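Local structure of N-(5'-phosphoribosyl)anthranilate isomerase (Jonesia denitrificans, 4WUI) at residues T58-A63 with A72-T77; L82-Q87 with A94-R99; A111-T116 with L125-P130. The protein probably catalyses the isomerisation of N-(5-phospho-beta-D-ribosyl)anthranilate to 1-(2-carboxyphenylamino)-1-deoxy-D-ribulose 5-phosphate, the third step from chorismate to tryptophan. All coordinates share one frame; numbering follows the deposited sequence.

Contact 1 (T58-A63 with A72-T77); sequences TVLVVA and ALAEST
L60 reaches from strand 57-62 to helix 67-77 and meets L73 and A74, a compact example of how a TIM barrel seats a helix on the strand that precedes it. Most of the work is done by one methyl group. CD2 of L60 lies 3.7 Å from CG of L73, against its CB-CG-CD2 flank, and 3.6 Å from N of A74, against the helix backbone itself. The CB methyl of A74 adds a longer contact, 4.1 Å from CD2 of L60. The other methyl of L60 also meets L73, CD1 of L60 being 4.1 Å from CD2 of L73. In L60 the CG is anti to the backbone N (chi1 174°), which carries both methyls outward from the strand to the helix. The two leucine side chains cross at about a right angle, and the small side chain of A74 is consistent with the close approach, the CA atoms of L60 and A74 being 6.4 Å apart. One turn further on, T77 OG1 donates to O of L73 at 2.8 Å; T77 N binds the same oxygen from the opposite face of its plane. I45 of helix 42-50 and H32 of the adjacent strand also pack on L60. With no hydrogen bond across it, the contact rests on apolar fit, while both bonds of T77 to O of L73 stay within the helix.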
# COMPACT_ATOMS: atom_id res chain seq x y z
N THR A 58 3.68 -9.48 3.20
CA THR A 58 2.50 -9.15 3.97
C THR A 58 2.76 -7.89 4.79
O THR A 58 3.83 -7.71 5.38
CB THR A 58 2.10 -10.32 4.87
OG1 THR A 58 3.19 -10.64 5.73
CG2 THR A 58 1.67 -11.53 4.06
N VAL A 59 1.76 -7.01 4.84
CA VAL A 59 1.90 -5.70 5.42
C VAL A 59 0.77 -5.46 6.40
O VAL A 59 -0.41 -5.52 6.03
CB VAL A 59 1.89 -4.61 4.33
CG1 VAL A 59 2.17 -3.24 4.95
CG2 VAL A 59 2.87 -4.92 3.20
N LEU A 60 1.11 -5.18 7.65
CA LEU A 60 0.14 -4.71 8.65
C LEU A 60 0.04 -3.21 8.51
O LEU A 60 1.05 -2.50 8.64
CB LEU A 60 0.59 -5.09 10.06
CG LEU A 60 -0.26 -4.52 11.18
CD1 LEU A 60 -1.68 -5.12 11.13
CD2 LEU A 60 0.35 -4.78 12.52
N VAL A 61 -1.17 -2.72 8.26
CA VAL A 61 -1.41 -1.30 8.04
C VAL A 61 -2.18 -0.73 9.22
O VAL A 61 -3.30 -1.17 9.49
CB VAL A 61 -2.18 -1.07 6.72
CG1 VAL A 61 -2.43 0.38 6.49
CG2 VAL A 61 -1.46 -1.71 5.55
N VAL A 62 -1.58 0.21 9.96
CA VAL A 62 -2.20 0.81 11.12
C VAL A 62 -2.31 2.32 10.97
O VAL A 62 -1.61 2.95 10.16
CB VAL A 62 -1.42 0.47 12.42
CG1 VAL A 62 -1.54 -1.01 12.74
CG2 VAL A 62 0.05 0.87 12.30
N ALA A 63 -3.19 2.90 11.76
CA ALA A 63 -3.48 4.33 11.70
C ALA A 63 -3.56 5.00 13.07
O ALA A 63 -3.02 6.08 13.26
CB ALA A 63 -4.78 4.57 10.93
N ALA A 72 3.82 -4.71 18.65
CA ALA A 72 3.46 -6.01 19.22
C ALA A 72 2.57 -6.79 18.25
O ALA A 72 2.72 -8.01 18.10
CB ALA A 72 2.77 -5.83 20.56
N LEU A 73 1.64 -6.08 17.60
CA LEU A 73 0.74 -6.73 16.65
C LEU A 73 1.48 -7.18 15.38
O LEU A 73 1.21 -8.26 14.84
CB LEU A 73 -0.38 -5.76 16.28
CG LEU A 73 -1.49 -6.33 15.39
CD1 LEU A 73 -2.16 -7.53 16.03
CD2 LEU A 73 -2.50 -5.24 15.12
N ALA A 74 2.44 -6.39 14.92
CA ALA A 74 3.24 -6.82 13.78
C ALA A 74 3.98 -8.09 14.10
O ALA A 74 4.05 -9.01 13.28
CB ALA A 74 4.22 -5.72 13.37
N GLU A 75 4.56 -8.17 15.30
CA GLU A 75 5.26 -9.38 15.69
C GLU A 75 4.31 -10.57 15.79
O GLU A 75 4.55 -11.63 15.20
CB GLU A 75 5.97 -9.16 17.03
CG GLU A 75 7.10 -8.14 16.98
CD GLU A 75 8.34 -8.63 16.24
OE1 GLU A 75 9.28 -7.83 16.07
OE2 GLU A 75 8.40 -9.82 15.85
N SER A 76 3.19 -10.41 16.50
CA SER A 76 2.33 -11.56 16.76
C SER A 76 1.65 -12.10 15.52
O SER A 76 1.44 -13.30 15.41
CB SER A 76 1.32 -11.21 17.84
OG SER A 76 0.36 -10.31 17.39
N THR A 77 1.35 -11.22 14.58
CA THR A 77 0.71 -11.64 13.34
C THR A 77 1.67 -12.24 12.34
O THR A 77 1.25 -12.90 11.40
CB THR A 77 -0.05 -10.50 12.66
OG1 THR A 77 0.84 -9.43 12.34
CG2 THR A 77 -1.21 -10.01 13.52

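Contact 2 (L82-Q87 with A94-R99); sequences LQLHGQ and AYAAAR
A96 of helix 90-99 packs its CB against L82 and L84 of strand 81-84, and this methyl is the point where the helix meets both leucines. Just before A96 in the helix, Y95 packs its side chain on I67 and L71 of helix 67-77. A96 follows, with CB 4.2 Å from CD1 of L84 and 4.3 Å from CD2 of L82. The leucines reach this methyl through different first torsions: CG is anti to the backbone N in L82 (chi1 176°), whereas in L84 it is anti to the carbonyl carbon (chi1 -58°). V103 of the next strand also touches A96. At the far end of the segment, R99 folds back over Y95. Its NH1 donates to O of Y95 at 3.0 Å, close to the guanidinium plane, and CE1 of Y95 lies 3.3 Å above the guanidinium plane of R99, over its centre. The bond and the ring together probably limit the rotation of the guanidinium group. Chemically, the contact divides its tasks: a thin apolar seam of three aliphatic side chains joins helix to strand, and the bond and face contact between R99 and Y95 tie the helical segment to itself.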
# COMPACT_ATOMS: atom_id res chain seq x y z
N LEU A 82 5.53 -3.43 8.66
CA LEU A 82 4.62 -2.55 9.39
C LEU A 82 4.50 -1.23 8.65
O LEU A 82 5.50 -0.52 8.50
CB LEU A 82 5.15 -2.33 10.81
CG LEU A 82 4.37 -1.34 11.67
CD1 LEU A 82 2.92 -1.77 11.88
CD2 LEU A 82 5.05 -1.16 13.02
N GLN A 83 3.30 -0.89 8.16
CA GLN A 83 3.03 0.34 7.46
C GLN A 83 2.24 1.29 8.36
O GLN A 83 1.15 0.94 8.85
CB GLN A 83 2.24 0.09 6.15
CG GLN A 83 1.88 1.34 5.41
CD GLN A 83 1.03 1.08 4.19
OE1 GLN A 83 1.29 0.15 3.43
NE2 GLN A 83 0.01 1.90 4.00
N LEU A 84 2.78 2.49 8.57
CA LEU A 84 2.23 3.50 9.45
C LEU A 84 1.57 4.59 8.63
O LEU A 84 2.20 5.22 7.78
CB LEU A 84 3.35 4.12 10.29
CG LEU A 84 4.15 3.13 11.12
CD1 LEU A 84 5.31 3.83 11.81
CD2 LEU A 84 3.27 2.41 12.11
N HIS A 85 0.29 4.84 8.90
CA HIS A 85 -0.39 5.93 8.23
C HIS A 85 0.12 7.29 8.70
O HIS A 85 0.93 7.41 9.63
CB HIS A 85 -1.87 5.80 8.48
CG HIS A 85 -2.73 6.40 7.42
ND1 HIS A 85 -3.61 7.44 7.65
CD2 HIS A 85 -2.90 6.06 6.11
CE1 HIS A 85 -4.27 7.73 6.54
NE2 HIS A 85 -3.85 6.91 5.59
N GLY A 86 -0.35 8.35 8.06
CA GLY A 86 0.21 9.67 8.26
C GLY A 86 -0.05 10.32 9.61
O GLY A 86 0.61 11.32 9.94
N GLN A 87 -0.95 9.76 10.41
CA GLN A 87 -1.18 10.26 11.76
C GLN A 87 0.04 10.09 12.65
O GLN A 87 0.17 10.80 13.62
CB GLN A 87 -2.40 9.57 12.46
CG GLN A 87 -3.78 9.83 11.87
CD GLN A 87 -4.17 8.76 10.89
OE1 GLN A 87 -3.34 8.27 10.12
NE2 GLN A 87 -5.46 8.38 10.90
N ALA A 94 10.46 6.39 13.64
CA ALA A 94 11.81 5.97 13.97
C ALA A 94 11.84 5.00 15.15
O ALA A 94 12.69 4.10 15.20
CB ALA A 94 12.68 7.18 14.24
N TYR A 95 10.94 5.18 16.10
CA TYR A 95 10.81 4.25 17.22
C TYR A 95 10.53 2.86 16.67
O TYR A 95 11.16 1.87 17.07
CB TYR A 95 9.66 4.73 18.13
CG TYR A 95 9.39 3.84 19.32
CD1 TYR A 95 10.02 4.05 20.54
CD2 TYR A 95 8.47 2.82 19.24
CE1 TYR A 95 9.77 3.26 21.64
CE2 TYR A 95 8.21 2.01 20.34
CZ TYR A 95 8.85 2.23 21.53
OH TYR A 95 8.56 1.40 22.59
N ALA A 96 9.59 2.78 15.74
CA ALA A 96 9.27 1.51 15.10
C ALA A 96 10.42 0.97 14.25
O ALA A 96 10.72 -0.21 14.30
CB ALA A 96 8.00 1.66 14.27
N ALA A 97 11.08 1.84 13.49
CA ALA A 97 12.15 1.39 12.61
C ALA A 97 13.31 0.79 13.40
O ALA A 97 13.98 -0.10 12.89
CB ALA A 97 12.62 2.53 11.73
N ALA A 98 13.54 1.25 14.61
CA ALA A 98 14.61 0.67 15.42
C ALA A 98 14.23 -0.71 15.96
O ALA A 98 15.12 -1.50 16.35
CB ALA A 98 14.97 1.59 16.58
N ARG A 99 12.94 -1.01 16.01
CA ARG A 99 12.40 -2.16 16.73
C ARG A 99 11.77 -3.23 15.84
O ARG A 99 11.36 -4.27 16.36
CB ARG A 99 11.39 -1.67 17.78
CG ARG A 99 12.06 -0.95 18.93
CD ARG A 99 11.09 -0.17 19.78
NE ARG A 99 11.75 0.48 20.91
CZ ARG A 99 12.48 1.58 20.82
NH1 ARG A 99 12.66 2.18 19.65
NH2 ARG A 99 13.03 2.09 21.91

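Contact 3 (A111-T116 with L125-P130); sequences ASPNLT and LLLDAP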
# COMPACT_ATOMS: atom_id res chain seq x y z
N ALA A 111 -0.29 17.01 3.00
CA ALA A 111 0.28 17.16 4.33
C ALA A 111 1.67 17.81 4.29
O ALA A 111 2.35 17.87 5.32
CB ALA A 111 0.37 15.82 5.03
N SER A 112 2.07 18.29 3.11
CA SER A 112 3.43 18.82 2.91
C SER A 112 4.52 17.94 3.56
O SER A 112 5.31 18.38 4.40
CB SER A 112 3.49 20.26 3.44
OG SER A 112 4.69 20.92 3.04
N PRO A 113 4.57 16.67 3.18
CA PRO A 113 5.45 15.74 3.89
C PRO A 113 6.91 15.87 3.53
O PRO A 113 7.27 16.44 2.50
CB PRO A 113 4.94 14.38 3.44
CG PRO A 113 4.41 14.63 2.06
CD PRO A 113 3.79 16.01 2.12
N ASN A 114 7.74 15.28 4.37
CA ASN A 114 9.14 15.07 4.04
C ASN A 114 9.18 13.97 2.98
O ASN A 114 8.78 12.85 3.26
CB ASN A 114 9.91 14.67 5.30
CG ASN A 114 11.41 14.56 5.06
OD1 ASN A 114 11.85 14.27 3.95
ND2 ASN A 114 12.20 14.74 6.11
N LEU A 115 9.70 14.28 1.79
CA LEU A 115 9.70 13.37 0.66
C LEU A 115 11.01 12.61 0.49
O LEU A 115 11.20 11.92 -0.53
CB LEU A 115 9.41 14.16 -0.62
CG LEU A 115 8.09 14.93 -0.65
CD1 LEU A 115 8.01 15.94 -1.82
CD2 LEU A 115 6.99 13.93 -0.73
N THR A 116 11.91 12.70 1.47
CA THR A 116 13.16 11.96 1.39
C THR A 116 12.97 10.58 2.04
O THR A 116 12.71 10.48 3.25
CB THR A 116 14.27 12.72 2.11
OG1 THR A 116 14.46 13.97 1.46
CG2 THR A 116 15.55 11.92 2.04
N LEU A 125 8.54 4.88 1.43
CA LEU A 125 7.55 5.91 1.62
C LEU A 125 6.35 5.68 0.68
O LEU A 125 6.55 5.49 -0.52
CB LEU A 125 8.19 7.26 1.29
CG LEU A 125 7.42 8.52 1.47
CD1 LEU A 125 7.00 8.71 2.89
CD2 LEU A 125 8.30 9.69 1.04
N LEU A 126 5.14 5.70 1.22
CA LEU A 126 3.94 5.60 0.42
C LEU A 126 3.38 7.03 0.35
O LEU A 126 3.12 7.65 1.40
CB LEU A 126 3.00 4.58 1.03
CG LEU A 126 1.72 4.36 0.24
CD1 LEU A 126 1.19 2.99 0.57
CD2 LEU A 126 0.70 5.40 0.63
N LEU A 127 3.25 7.55 -0.87
CA LEU A 127 2.80 8.91 -1.10
C LEU A 127 1.43 8.88 -1.75
O LEU A 127 1.28 8.38 -2.87
CB LEU A 127 3.78 9.64 -2.01
CG LEU A 127 3.48 11.09 -2.32
CD1 LEU A 127 3.40 11.89 -1.04
CD2 LEU A 127 4.59 11.62 -3.27
N ASP A 128 0.44 9.43 -1.06
CA ASP A 128 -0.94 9.41 -1.55
C ASP A 128 -1.30 10.77 -2.11
O ASP A 128 -1.20 11.82 -1.43
CB ASP A 128 -1.91 9.03 -0.43
CG ASP A 128 -3.33 8.74 -0.91
OD1 ASP A 128 -3.49 8.11 -1.97
OD2 ASP A 128 -4.29 9.10 -0.20
N ALA A 129 -1.73 10.74 -3.37
CA ALA A 129 -2.07 11.92 -4.16
C ALA A 129 -3.50 11.73 -4.66
O ALA A 129 -3.74 11.52 -5.84
CB ALA A 129 -1.12 12.04 -5.33
N PRO A 130 -4.47 11.73 -3.74
CA PRO A 130 -5.86 11.37 -4.06
C PRO A 130 -6.55 12.20 -5.13
O PRO A 130 -7.49 11.67 -5.74
CB PRO A 130 -6.57 11.53 -2.70
CG PRO A 130 -5.73 12.41 -1.94
CD PRO A 130 -4.34 12.07 -2.31
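The connection between strands 103-108 and 124-128 of the barrel carries residues 111-116, which have no regular secondary structure over the part that meets the second strand and cover its outward-facing leucines. L125 and L127, alternate residues of strand 124-128, both point toward this loop. L125 presents CD2 to the backbone, 3.9 Å from O of N114 and 4.0 Å from CA of L115. CG of L125 is anti to the backbone N (chi1 -177°), an extension that takes the methyls up to the loop. L127 meets side chains: in the conformer described, its CD1 is 4.1 Å from CD2 of L115 and 4.3 Å from CG of P113, and its side chain crosses that of L115 at a slant. N114 shapes the covering segment. Its OD1 accepts from N of T116 at 2.9 Å, with an N-H...O angle of 165°, forming an Asx turn around L115. The remaining amide group is also used, since ND2 of N114 bonds to the hydroxyl of Y120, and O of N114 accepts from R105 NH1 on the neighbouring strand. T107 of that strand packs beside P113 and both strand leucines. In a TIM barrel alternate strand residues point out toward the covering layer, usually a helix; no helix lies between strands 103-108 and 124-128, so a loop containing an Asx turn takes that place.

In the fold
All three contacts rest on one closed sheet of eight parallel strands. The centres of contacts 1 and 2 are about 10 Å apart, joined through adjacent strands: O of L60 and N of Q83 lie 2.8 Å apart, a probable hydrogen bond. Contact 3 is centred about 15 Å from contact 2 and about 21 Å from contact 1; in the conformer described, L126 CD1 is 3.8 Å from Q83 NE2. TIM-barrel active sites lie at the C-terminal strand ends; consistent with a pocket there, one conformer of D128, at the end of strand 124-128, is hydrogen-bonded through OD1 to citrate, probably from the crystallisation liquor. The side chain of L73 is about 5 Å from a bound citrate.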